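Local coordinates for protein aminoglycoside N(3)-acetyltransferase (Enterobacter cloacae, PDB 6NP2) that probably acetylates the 3-amino group of 2-deoxystreptamine aminoglycosides with acetyl-CoA as donor, giving resistance to antibiotics such as gentamicin, kanamycin and tobramycin, at residues 64-69 / 188-193; 59-64 / 116-121; 168-173 / 221-226. All blocks are in the same frame, centred on the assembly; numbering follows the deposited sequence.

Following the chain from the N terminus, residues 59-64 leave the main sheet and meet 116-121, closing the first loop in interaction 2. Residues 64-69 follow directly, sharing Asp64, but wait much longer for their partner, the strand segment 188-193, so interaction 1 crosses interaction 2. Interaction 3 opens after interaction 2 has closed and joins 168-173 to 221-226; because 188-193 falls between its segments, it crosses interaction 1 as well. Interactions 1 and 2 touch each other and join the two-stranded hairpin to loops of the main sheet, whereas interaction 3 pairs two helix starts. All three touch the same bound aminoglycoside.

Interaction 1: residues 64-69 / 188-193; sequences DSPYEQ and SMPLLR. With SIS ((1S,2S,3R,4S,6R)-4,6-diamino-3-{[(2S,3R)-3-amino-6-(aminomethyl)-3,4-dihydro-2H-pyran-2-yl]oxy}-2-hydroxycyclohexyl 3-deoxy-4-C-methyl-3-(methylamino)-beta-L-arabinopyranoside), chain B.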
loop_
_atom_site.group_PDB
_atom_site.type_symbol
_atom_site.label_atom_id
_atom_site.label_comp_id
_atom_site.label_asym_id
_atom_site.label_seq_id
_atom_site.Cartn_x
_atom_site.Cartn_y
_atom_site.Cartn_z
ATOM N N ASP A 64 6.739 5.241 -13.047
ATOM C CA ASP A 64 7.008 6.521 -13.688
ATOM C C ASP A 64 6.101 7.629 -13.176
ATOM O O ASP A 64 5.834 8.598 -13.880
ATOM C CB ASP A 64 6.914 6.373 -15.205
ATOM C CG ASP A 64 7.894 5.372 -15.726
ATOM O OD1 ASP A 64 9.025 5.338 -15.205
ATOM O OD2 ASP A 64 7.531 4.608 -16.631
ATOM N N SER A 65 5.653 7.533 -11.947
ATOM C CA SER A 65 4.877 8.622 -11.395
ATOM C C SER A 65 5.701 9.908 -11.371
ATOM O O SER A 65 6.803 9.914 -10.814
ATOM C CB SER A 65 4.501 8.278 -9.968
ATOM O OG SER A 65 3.902 9.399 -9.377
ATOM N N PRO A 66 5.187 11.020 -11.907
ATOM C CA PRO A 66 5.951 12.276 -11.897
ATOM C C PRO A 66 5.775 13.061 -10.604
ATOM O O PRO A 66 5.572 14.278 -10.622
ATOM C CB PRO A 66 5.372 13.020 -13.100
ATOM C CG PRO A 66 3.933 12.590 -13.125
ATOM C CD PRO A 66 3.946 11.146 -12.693
ATOM N N TYR A 67 5.873 12.367 -9.471
ATOM C CA TYR A 67 5.665 12.995 -8.168
ATOM C C TYR A 67 6.721 14.060 -7.890
ATOM O O TYR A 67 6.404 15.245 -7.719
ATOM C CB TYR A 67 5.691 11.905 -7.096
ATOM C CG TYR A 67 5.340 12.380 -5.708
ATOM C CD1 TYR A 67 4.026 12.366 -5.272
ATOM C CD2 TYR A 67 6.322 12.818 -4.824
ATOM C CE1 TYR A 67 3.684 12.783 -4.002
ATOM C CE2 TYR A 67 5.986 13.243 -3.548
ATOM C CZ TYR A 67 4.658 13.215 -3.145
ATOM O OH TYR A 67 4.278 13.627 -1.885
ATOM N N GLU A 68 7.997 13.666 -7.858
ATOM C CA GLU A 68 9.035 14.639 -7.533
ATOM C C GLU A 68 9.110 15.727 -8.590
ATOM O O GLU A 68 9.416 16.882 -8.274
ATOM C CB GLU A 68 10.383 13.934 -7.393
ATOM C CG GLU A 68 10.416 12.869 -6.305
ATOM C CD GLU A 68 10.143 13.428 -4.913
ATOM O OE1 GLU A 68 10.273 14.657 -4.722
ATOM O OE2 GLU A 68 9.795 12.634 -4.008
ATOM N N GLN A 69 8.821 15.380 -9.843
ATOM C CA GLN A 69 8.946 16.312 -10.956
ATOM C C GLN A 69 7.858 17.376 -10.951
ATOM O O GLN A 69 8.032 18.418 -11.586
ATOM C CB GLN A 69 8.917 15.539 -12.282
ATOM C CG GLN A 69 10.081 14.569 -12.481
ATOM C CD GLN A 69 9.838 13.171 -11.898
ATOM O OE1 GLN A 69 8.953 12.953 -11.076
ATOM N NE2 GLN A 69 10.648 12.216 -12.341
ATOM N N SER A 188 1.031 16.908 -9.550
ATOM C CA SER A 188 0.212 16.762 -10.742
ATOM C C SER A 188 0.423 15.387 -11.349
ATOM O O SER A 188 1.556 14.894 -11.411
ATOM C CB SER A 188 0.576 17.823 -11.802
ATOM O OG SER A 188 0.355 19.143 -11.333
ATOM N N MET A 189 -0.670 14.780 -11.803
ATOM C CA MET A 189 -0.612 13.468 -12.435
ATOM C C MET A 189 -1.313 13.505 -13.782
ATOM O O MET A 189 -2.337 14.178 -13.936
ATOM C CB MET A 189 -1.280 12.397 -11.564
ATOM C CG MET A 189 -0.546 12.165 -10.258
ATOM S SD MET A 189 0.985 11.240 -10.435
ATOM C CE MET A 189 2.127 12.197 -9.443
ATOM N N PRO A 190 -0.797 12.764 -14.760
ATOM C CA PRO A 190 -1.434 12.723 -16.079
ATOM C C PRO A 190 -2.358 11.528 -16.163
ATOM O O PRO A 190 -1.896 10.387 -16.057
ATOM C CB PRO A 190 -0.234 12.599 -17.017
ATOM C CG PRO A 190 0.779 11.827 -16.234
ATOM C CD PRO A 190 0.519 12.101 -14.770
ATOM N N LEU A 191 -3.664 11.777 -16.271
ATOM C CA LEU A 191 -4.681 10.733 -16.287
ATOM C C LEU A 191 -5.180 10.533 -17.710
ATOM O O LEU A 191 -5.045 11.410 -18.561
ATOM C CB LEU A 191 -5.881 11.120 -15.404
ATOM C CG LEU A 191 -5.678 11.587 -13.971
ATOM C CD1 LEU A 191 -7.028 11.773 -13.289
ATOM C CD2 LEU A 191 -4.841 10.597 -13.219
ATOM N N LEU A 192 -5.777 9.374 -17.955
ATOM C CA LEU A 192 -6.532 9.142 -19.175
ATOM C C LEU A 192 -8.002 9.371 -18.878
ATOM O O LEU A 192 -8.552 8.775 -17.944
ATOM C CB LEU A 192 -6.349 7.714 -19.683
ATOM C CG LEU A 192 -5.018 7.365 -20.330
ATOM C CD1 LEU A 192 -4.999 5.880 -20.664
ATOM C CD2 LEU A 192 -4.791 8.196 -21.581
ATOM N N ARG A 193 -8.626 10.241 -19.660
ATOM C CA ARG A 193 -10.059 10.487 -19.569
ATOM C C ARG A 193 -10.616 10.443 -20.984
ATOM O O ARG A 193 -10.294 11.301 -21.814
ATOM C CB ARG A 193 -10.343 11.817 -18.868
ATOM C CG ARG A 193 -10.110 11.742 -17.356
ATOM C CD ARG A 193 -10.283 13.082 -16.660
ATOM N NE ARG A 193 -10.232 12.953 -15.203
ATOM C CZ ARG A 193 -10.206 13.978 -14.355
ATOM N NH1 ARG A 193 -10.215 15.224 -14.811
ATOM N NH2 ARG A 193 -10.164 13.761 -13.046
HETATM C C11 SIS B . 9.040 6.092 2.390
HETATM C C12 SIS B . 4.518 6.820 -0.189
HETATM C C13 SIS B . 5.956 9.042 -2.330
HETATM C C21 SIS B . 9.998 4.915 2.576
HETATM C C22 SIS B . 4.256 6.621 1.298
HETATM C C23 SIS B . 5.478 8.864 -3.762
HETATM C C31 SIS B . 11.397 5.485 2.853
HETATM C C32 SIS B . 5.402 5.796 1.873
HETATM C C33 SIS B . 6.513 8.072 -4.568
HETATM C C41 SIS B . 11.316 6.628 3.836
HETATM C C42 SIS B . 6.745 6.484 1.652
HETATM C C43 SIS B . 7.878 8.750 -4.468
HETATM C C51 SIS B . 10.186 7.206 4.154
HETATM C C52 SIS B . 6.986 6.794 0.182
HETATM C C53 SIS B . 8.258 9.011 -3.010
HETATM C C61 SIS B . 10.203 8.360 5.129
HETATM C C62 SIS B . 5.821 7.584 -0.383
HETATM C C83 SIS B . 8.968 7.854 -5.066
HETATM C C93 SIS B . 6.031 6.590 -6.481
HETATM N N12 SIS B . 3.405 7.549 -0.799
HETATM N N21 SIS B . 9.523 4.076 3.683
HETATM N N32 SIS B . 5.239 5.594 3.322
HETATM N N33 SIS B . 6.067 7.985 -5.981
HETATM N N61 SIS B . 9.216 9.368 4.713
HETATM O O11 SIS B . 7.736 5.570 2.123
HETATM O O23 SIS B . 4.282 8.100 -3.743
HETATM O O43 SIS B . 7.782 9.979 -5.183
HETATM O O51 SIS B . 9.008 6.846 3.605
HETATM O O52 SIS B . 8.162 7.584 0.052
HETATM O O53 SIS B . 7.216 9.686 -2.305
HETATM O O62 SIS B . 6.081 7.742 -1.778
#
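Met189 brings its thioether end against the CD corner of Pro66, the two side chains crossing obliquely with SD 3.7 Å from Pro66 CD. Bends at chi2 (-75°) and chi3 (134°) turn the thioether off the strand toward the loop, and the methyl CE then reaches past the proline to 3.3 Å from Ser65 OG. That hydroxyl has its polar partner elsewhere, in Asp118. The rings of Pro66 and Pro190 also meet, Pro66 CG lying 3.8 Å from Pro190 CD. Pro66 is the centre of an inverse gamma turn and the N-cap of helix 67-70, and Thr70 OG1 is hydrogen-bonded both to its carbonyl and to Ser188 N, so the helix start is tied to the hairpin strand. Tyr67 leaves the backbone away from that strand, and its ring meets the drug instead: C23 of the drug's arabinopyranoside ring sits 4.0 Å above the plane, over the centre, and O43 comes to 3.2 Å from Tyr67 CD2. Two prolines and a thioether make a contact of shape and dispersion, which implies that the drug-facing turn is seated on the hairpin by apolar packing, with polar bonding left to Thr70 and Asp118.

Interaction 2: residues 59-64 / 116-121; sequences FVSWRD and HPDASM. With SIS ((1S,2S,3R,4S,6R)-4,6-diamino-3-{[(2S,3R)-3-amino-6-(aminomethyl)-3,4-dihydro-2H-pyran-2-yl]oxy}-2-hydroxycyclohexyl 3-deoxy-4-C-methyl-3-(methylamino)-beta-L-arabinopyranoside), chain B.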
loop_
_atom_site.group_PDB
_atom_site.type_symbol
_atom_site.label_atom_id
_atom_site.label_comp_id
_atom_site.label_asym_id
_atom_site.label_seq_id
_atom_site.Cartn_x
_atom_site.Cartn_y
_atom_site.Cartn_z
ATOM N N PHE A 59 -0.493 -1.980 -2.467
ATOM C CA PHE A 59 -0.123 -0.614 -2.851
ATOM C C PHE A 59 1.008 -0.727 -3.862
ATOM O O PHE A 59 2.155 -0.984 -3.497
ATOM C CB PHE A 59 0.315 0.167 -1.617
ATOM C CG PHE A 59 0.940 1.496 -1.923
ATOM C CD1 PHE A 59 0.445 2.318 -2.916
ATOM C CD2 PHE A 59 2.045 1.918 -1.213
ATOM C CE1 PHE A 59 1.040 3.535 -3.180
ATOM C CE2 PHE A 59 2.633 3.134 -1.473
ATOM C CZ PHE A 59 2.131 3.939 -2.451
ATOM N N VAL A 60 0.689 -0.556 -5.149
ATOM C CA VAL A 60 1.666 -0.800 -6.204
ATOM C C VAL A 60 2.236 0.479 -6.817
ATOM O O VAL A 60 3.355 0.464 -7.333
ATOM C CB VAL A 60 1.108 -1.742 -7.289
ATOM C CG1 VAL A 60 0.562 -3.027 -6.657
ATOM C CG2 VAL A 60 0.030 -1.087 -8.130
ATOM N N SER A 61 1.488 1.580 -6.773
ATOM C CA SER A 61 1.961 2.863 -7.313
ATOM C C SER A 61 2.325 2.697 -8.788
ATOM O O SER A 61 1.684 1.910 -9.501
ATOM C CB SER A 61 3.057 3.407 -6.424
ATOM O OG SER A 61 3.467 4.718 -6.811
ATOM N N TRP A 62 3.318 3.453 -9.242
ATOM C CA TRP A 62 3.648 3.538 -10.656
ATOM C C TRP A 62 5.122 3.879 -10.777
ATOM O O TRP A 62 5.579 4.876 -10.211
ATOM C CB TRP A 62 2.810 4.641 -11.289
ATOM C CG TRP A 62 3.054 4.921 -12.737
ATOM C CD1 TRP A 62 3.604 4.088 -13.676
ATOM C CD2 TRP A 62 2.711 6.124 -13.428
ATOM N NE1 TRP A 62 3.634 4.714 -14.908
ATOM C CE2 TRP A 62 3.086 5.962 -14.776
ATOM C CE3 TRP A 62 2.115 7.328 -13.039
ATOM C CZ2 TRP A 62 2.882 6.949 -15.725
ATOM C CZ3 TRP A 62 1.916 8.305 -13.981
ATOM C CH2 TRP A 62 2.304 8.117 -15.308
ATOM N N ARG A 63 5.856 3.052 -11.519
ATOM C CA ARG A 63 7.279 3.255 -11.753
ATOM C C ARG A 63 7.579 4.681 -12.177
ATOM O O ARG A 63 8.582 5.271 -11.749
ATOM C CB ARG A 63 7.732 2.310 -12.865
ATOM C CG ARG A 63 9.220 2.323 -13.141
ATOM C CD ARG A 63 9.547 1.513 -14.377
ATOM N NE ARG A 63 9.165 2.229 -15.588
ATOM C CZ ARG A 63 9.365 1.786 -16.824
ATOM N NH1 ARG A 63 9.910 0.592 -17.018
ATOM N NH2 ARG A 63 8.991 2.522 -17.865
ATOM N N ASP A 64 6.739 5.241 -13.047
ATOM C CA ASP A 64 7.008 6.521 -13.688
ATOM C C ASP A 64 6.101 7.629 -13.176
ATOM O O ASP A 64 5.834 8.598 -13.880
ATOM C CB ASP A 64 6.914 6.373 -15.205
ATOM C CG ASP A 64 7.894 5.372 -15.726
ATOM O OD1 ASP A 64 9.025 5.338 -15.205
ATOM O OD2 ASP A 64 7.531 4.608 -16.631
ATOM N N HIS A 116 -5.687 6.177 -9.263
ATOM C CA HIS A 116 -4.796 7.211 -8.755
ATOM C C HIS A 116 -3.375 6.863 -9.175
ATOM O O HIS A 116 -2.849 5.843 -8.738
ATOM C CB HIS A 116 -4.899 7.244 -7.241
ATOM C CG HIS A 116 -4.282 8.449 -6.618
ATOM N ND1 HIS A 116 -2.954 8.778 -6.772
ATOM C CD2 HIS A 116 -4.820 9.383 -5.803
ATOM C CE1 HIS A 116 -2.704 9.873 -6.077
ATOM N NE2 HIS A 116 -3.818 10.252 -5.476
ATOM N N PRO A 117 -2.718 7.659 -10.020
ATOM C CA PRO A 117 -1.452 7.171 -10.580
ATOM C C PRO A 117 -0.350 7.003 -9.559
ATOM O O PRO A 117 0.459 6.080 -9.677
ATOM C CB PRO A 117 -1.121 8.215 -11.655
ATOM C CG PRO A 117 -2.447 8.764 -12.030
ATOM C CD PRO A 117 -3.189 8.857 -10.734
ATOM N N ASP A 118 -0.268 7.873 -8.561
ATOM C CA ASP A 118 0.804 7.781 -7.581
ATOM C C ASP A 118 0.465 6.823 -6.450
ATOM O O ASP A 118 1.350 6.136 -5.932
ATOM C CB ASP A 118 1.159 9.159 -7.022
ATOM C CG ASP A 118 2.437 9.123 -6.208
ATOM O OD1 ASP A 118 3.524 8.900 -6.795
ATOM O OD2 ASP A 118 2.345 9.296 -4.977
ATOM N N ALA A 119 -0.800 6.776 -6.053
ATOM C CA ALA A 119 -1.244 5.929 -4.948
ATOM C C ALA A 119 -1.853 4.612 -5.434
ATOM O O ALA A 119 -2.528 3.924 -4.663
ATOM C CB ALA A 119 -2.235 6.702 -4.082
ATOM N N SER A 120 -1.570 4.214 -6.672
ATOM C CA SER A 120 -2.332 3.143 -7.307
ATOM C C SER A 120 -2.305 1.851 -6.493
ATOM O O SER A 120 -1.252 1.397 -6.031
ATOM C CB SER A 120 -1.783 2.888 -8.708
ATOM O OG SER A 120 -2.593 1.974 -9.425
ATOM N N MET A 121 -3.479 1.259 -6.352
ATOM C CA MET A 121 -3.685 0.013 -5.630
ATOM C C MET A 121 -4.178 -1.069 -6.586
ATOM O O MET A 121 -5.019 -0.811 -7.450
ATOM C CB MET A 121 -4.765 0.235 -4.567
ATOM C CG MET A 121 -4.508 1.401 -3.612
ATOM S SD MET A 121 -3.383 0.914 -2.303
ATOM C CE MET A 121 -2.953 2.455 -1.562
HETATM C C11 SIS B . 9.040 6.092 2.390
HETATM C C12 SIS B . 4.518 6.820 -0.189
HETATM C C13 SIS B . 5.956 9.042 -2.330
HETATM C C21 SIS B . 9.998 4.915 2.576
HETATM C C22 SIS B . 4.256 6.621 1.298
HETATM C C23 SIS B . 5.478 8.864 -3.762
HETATM C C31 SIS B . 11.397 5.485 2.853
HETATM C C32 SIS B . 5.402 5.796 1.873
HETATM C C33 SIS B . 6.513 8.072 -4.568
HETATM C C41 SIS B . 11.316 6.628 3.836
HETATM C C42 SIS B . 6.745 6.484 1.652
HETATM C C43 SIS B . 7.878 8.750 -4.468
HETATM C C51 SIS B . 10.186 7.206 4.154
HETATM C C52 SIS B . 6.986 6.794 0.182
HETATM C C53 SIS B . 8.258 9.011 -3.010
HETATM C C61 SIS B . 10.203 8.360 5.129
HETATM C C62 SIS B . 5.821 7.584 -0.383
HETATM C C83 SIS B . 8.968 7.854 -5.066
HETATM C C93 SIS B . 6.031 6.590 -6.481
HETATM N N12 SIS B . 3.405 7.549 -0.799
HETATM N N21 SIS B . 9.523 4.076 3.683
HETATM N N32 SIS B . 5.239 5.594 3.322
HETATM N N33 SIS B . 6.067 7.985 -5.981
HETATM N N61 SIS B . 9.216 9.368 4.713
HETATM O O11 SIS B . 7.736 5.570 2.123
HETATM O O23 SIS B . 4.282 8.100 -3.743
HETATM O O43 SIS B . 7.782 9.979 -5.183
HETATM O O51 SIS B . 9.008 6.846 3.605
HETATM O O52 SIS B . 8.162 7.584 0.052
HETATM O O53 SIS B . 7.216 9.686 -2.305
HETATM O O62 SIS B . 6.081 7.742 -1.778
#
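With chi1 at -174°, Ser61 holds OG opposite its own N and against Asp118 O, 2.7 Å away, donating to that carbonyl from 28° outside its plane. Asp118, with chi1 at -169°, turns its carboxylate toward the drug: OD1 accepts from the methylamino nitrogen N33 at 2.8 Å and OD2 from the hydroxyl O23 at 2.6 Å. Two carboxylate oxygens thus grip neighbouring groups of one sugar, and the negative charge probably favours a protonated N33. Both backbones are here at the ends of antiparallel neighbours in the main mixed sheet, strands 55-59 and 121-124, where Phe59 and Met121 form a non-hydrogen-bonded pair. Just beyond it Ser120 O takes two consecutive N-H groups: Val60 N in the carbonyl plane, and Ser61 N at 2.8 Å, straighter at its hydrogen but tilted from that plane. The edge of the Phe59 ring meets Ala119, CE1 lying 3.8 Å from Ala119 CA; in the conformer given, one of two, Met121 makes an oblique Met-aromatic contact with that ring, which is therefore less certain. Farther out, Trp62 CE3 packs 3.6 Å from Pro117 CB, and Trp62 CB covers Pro117 O, a buried carbonyl without a polar partner in the model.

Interaction 3: residues 168-173 / 221-226; sequences TALHYA and DAVERI. With SIS ((1S,2S,3R,4S,6R)-4,6-diamino-3-{[(2S,3R)-3-amino-6-(aminomethyl)-3,4-dihydro-2H-pyran-2-yl]oxy}-2-hydroxycyclohexyl 3-deoxy-4-C-methyl-3-(methylamino)-beta-L-arabinopyranoside), chain B.
Two helix starts come together here, and the backbones are nearest at Leu170 and Val223, whose CA atoms are 5.8 Å apart. The first turn around 170 is tightly wound, with His171 N bonded to Thr168 O and Tyr172 N to Ala169 O, each three residues back. Helix 222-233 opens with Asp221 as its N-cap: OD1 accepts from Glu224 N at 2.9 Å, met from above the carboxylate plane. Leu170 points toward the second helix. Its CB rests against both methyls of Val223, at 3.9 Å from CG2, and both leucine branches close on Ile226, CD2 standing 3.9 Å from Ile226 CG2. Trp261 of helix 251-265 also touches Ile226. The valine's other role is aromatic. Its CG2, anti to the carbonyl carbon, comes over one face of the imidazole of His171 in a CH-pi contact, 3.9 Å from the ring centroid and 27° off the normal, displaced toward CE1. While the valine covers that face, the two ring nitrogens are engaged at the rim: ND1 is hydrogen-bonded to Glu174, and NE2 accepts from N32 of the drug at 2.9 Å, in the ring plane. Pinned at both nitrogens and packed from above, the imidazole has little freedom to rotate. N32 is the amine on position 3 of the 2-deoxystreptamine ring, the one this enzyme family acetylates, and Thr168 and His171 also bind acetyl-CoA, so the 168-173 end of this helix pair probably borders the acetyl-transfer site of an antibiotic N-acetyltransferase, consistent with acceptor amine and donor cofactor meeting there.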
loop_
_atom_site.group_PDB
_atom_site.type_symbol
_atom_site.label_atom_id
_atom_site.label_comp_id
_atom_site.label_asym_id
_atom_site.label_seq_id
_atom_site.Cartn_x
_atom_site.Cartn_y
_atom_site.Cartn_z
ATOM N N THR A 168 1.306 0.933 4.808
ATOM C CA THR A 168 0.624 1.989 4.067
ATOM C C THR A 168 -0.704 2.369 4.698
ATOM O O THR A 168 -1.108 3.539 4.650
ATOM C CB THR A 168 0.389 1.520 2.631
ATOM O OG1 THR A 168 1.593 0.953 2.117
ATOM C CG2 THR A 168 -0.059 2.664 1.750
ATOM N N ALA A 169 -1.419 1.404 5.270
ATOM C CA ALA A 169 -2.732 1.717 5.812
ATOM C C ALA A 169 -2.669 2.785 6.892
ATOM O O ALA A 169 -3.666 3.482 7.121
ATOM C CB ALA A 169 -3.402 0.459 6.349
ATOM N N LEU A 170 -1.528 2.928 7.575
ATOM C CA LEU A 170 -1.427 3.956 8.613
ATOM C C LEU A 170 -1.466 5.372 8.048
ATOM O O LEU A 170 -1.720 6.313 8.810
ATOM C CB LEU A 170 -0.204 3.733 9.504
ATOM C CG LEU A 170 -0.458 2.753 10.645
ATOM C CD1 LEU A 170 0.869 2.311 11.265
ATOM C CD2 LEU A 170 -1.393 3.364 11.682
ATOM N N HIS A 171 -1.272 5.556 6.748
ATOM C CA HIS A 171 -1.508 6.876 6.182
ATOM C C HIS A 171 -2.970 7.284 6.278
ATOM O O HIS A 171 -3.263 8.486 6.258
ATOM C CB HIS A 171 -1.003 6.959 4.747
ATOM C CG HIS A 171 0.479 6.806 4.630
ATOM N ND1 HIS A 171 1.365 7.673 5.234
ATOM C CD2 HIS A 171 1.236 5.910 3.955
ATOM C CE1 HIS A 171 2.602 7.289 4.964
ATOM N NE2 HIS A 171 2.551 6.222 4.187
ATOM N N TYR A 172 -3.898 6.338 6.455
ATOM C CA TYR A 172 -5.275 6.713 6.738
ATOM C C TYR A 172 -5.377 7.401 8.097
ATOM O O TYR A 172 -6.104 8.394 8.249
ATOM C CB TYR A 172 -6.176 5.466 6.701
ATOM C CG TYR A 172 -7.641 5.774 6.964
ATOM C CD1 TYR A 172 -8.101 5.944 8.253
ATOM C CD2 TYR A 172 -8.555 5.909 5.922
ATOM C CE1 TYR A 172 -9.406 6.259 8.508
ATOM C CE2 TYR A 172 -9.872 6.223 6.172
ATOM C CZ TYR A 172 -10.292 6.387 7.465
ATOM O OH TYR A 172 -11.600 6.716 7.717
ATOM N N ALA A 173 -4.670 6.883 9.105
ATOM C CA ALA A 173 -4.681 7.520 10.418
ATOM C C ALA A 173 -4.155 8.941 10.339
ATOM O O ALA A 173 -4.703 9.850 10.974
ATOM C CB ALA A 173 -3.853 6.699 11.405
ATOM N N ASP A 221 9.252 8.322 10.046
ATOM C CA ASP A 221 7.999 9.039 9.932
ATOM C C ASP A 221 7.031 8.554 11.009
ATOM O O ASP A 221 7.366 7.722 11.863
ATOM C CB ASP A 221 7.435 8.908 8.516
ATOM C CG ASP A 221 6.889 7.524 8.208
ATOM O OD1 ASP A 221 7.210 6.554 8.916
ATOM O OD2 ASP A 221 6.142 7.427 7.219
ATOM N N ALA A 222 5.816 9.104 10.994
ATOM C CA ALA A 222 4.848 8.729 12.018
ATOM C C ALA A 222 4.382 7.292 11.843
ATOM O O ALA A 222 4.127 6.604 12.833
ATOM C CB ALA A 222 3.657 9.675 12.017
ATOM N N VAL A 223 4.241 6.824 10.599
ATOM C CA VAL A 223 3.875 5.424 10.364
ATOM C C VAL A 223 4.828 4.506 11.112
ATOM O O VAL A 223 4.407 3.598 11.838
ATOM C CB VAL A 223 3.874 5.120 8.854
ATOM C CG1 VAL A 223 3.720 3.606 8.584
ATOM C CG2 VAL A 223 2.777 5.888 8.169
ATOM N N GLU A 224 6.132 4.719 10.927
ATOM C CA GLU A 224 7.117 3.854 11.560
ATOM C C GLU A 224 7.024 3.937 13.075
ATOM O O GLU A 224 7.097 2.917 13.770
ATOM C CB GLU A 224 8.522 4.222 11.085
ATOM C CG GLU A 224 9.600 3.384 11.737
ATOM C CD GLU A 224 10.986 3.605 11.160
ATOM O OE1 GLU A 224 11.954 3.132 11.790
ATOM O OE2 GLU A 224 11.112 4.241 10.092
ATOM N N ARG A 225 6.906 5.150 13.610
ATOM C CA ARG A 225 6.847 5.302 15.055
ATOM C C ARG A 225 5.597 4.652 15.629
ATOM O O ARG A 225 5.657 3.994 16.673
ATOM C CB ARG A 225 6.899 6.775 15.412
ATOM C CG ARG A 225 8.227 7.379 15.025
ATOM C CD ARG A 225 8.414 8.764 15.519
ATOM N NE ARG A 225 9.211 9.516 14.559
ATOM C CZ ARG A 225 9.932 10.588 14.857
ATOM N NH1 ARG A 225 9.969 11.047 16.104
ATOM N NH2 ARG A 225 10.616 11.207 13.896
ATOM N N ILE A 226 4.453 4.844 14.979
ATOM C CA ILE A 226 3.213 4.224 15.437
ATOM C C ILE A 226 3.338 2.713 15.412
ATOM O O ILE A 226 2.981 2.026 16.374
ATOM C CB ILE A 226 2.038 4.683 14.563
ATOM C CG1 ILE A 226 1.741 6.168 14.790
ATOM C CG2 ILE A 226 0.799 3.834 14.851
ATOM C CD1 ILE A 226 0.867 6.769 13.705
HETATM C C11 SIS B . 9.040 6.092 2.390
HETATM C C12 SIS B . 4.518 6.820 -0.189
HETATM C C13 SIS B . 5.956 9.042 -2.330
HETATM C C21 SIS B . 9.998 4.915 2.576
HETATM C C22 SIS B . 4.256 6.621 1.298
HETATM C C23 SIS B . 5.478 8.864 -3.762
HETATM C C31 SIS B . 11.397 5.485 2.853
HETATM C C32 SIS B . 5.402 5.796 1.873
HETATM C C33 SIS B . 6.513 8.072 -4.568
HETATM C C41 SIS B . 11.316 6.628 3.836
HETATM C C42 SIS B . 6.745 6.484 1.652
HETATM C C43 SIS B . 7.878 8.750 -4.468
HETATM C C51 SIS B . 10.186 7.206 4.154
HETATM C C52 SIS B . 6.986 6.794 0.182
HETATM C C53 SIS B . 8.258 9.011 -3.010
HETATM C C61 SIS B . 10.203 8.360 5.129
HETATM C C62 SIS B . 5.821 7.584 -0.383
HETATM C C83 SIS B . 8.968 7.854 -5.066
HETATM C C93 SIS B . 6.031 6.590 -6.481
HETATM N N12 SIS B . 3.405 7.549 -0.799
HETATM N N21 SIS B . 9.523 4.076 3.683
HETATM N N32 SIS B . 5.239 5.594 3.322
HETATM N N33 SIS B . 6.067 7.985 -5.981
HETATM N N61 SIS B . 9.216 9.368 4.713
HETATM O O11 SIS B . 7.736 5.570 2.123
HETATM O O23 SIS B . 4.282 8.100 -3.743
HETATM O O43 SIS B . 7.782 9.979 -5.183
HETATM O O51 SIS B . 9.008 6.846 3.605
HETATM O O52 SIS B . 8.162 7.584 0.052
HETATM O O53 SIS B . 7.216 9.686 -2.305
HETATM O O62 SIS B . 6.081 7.742 -1.778
#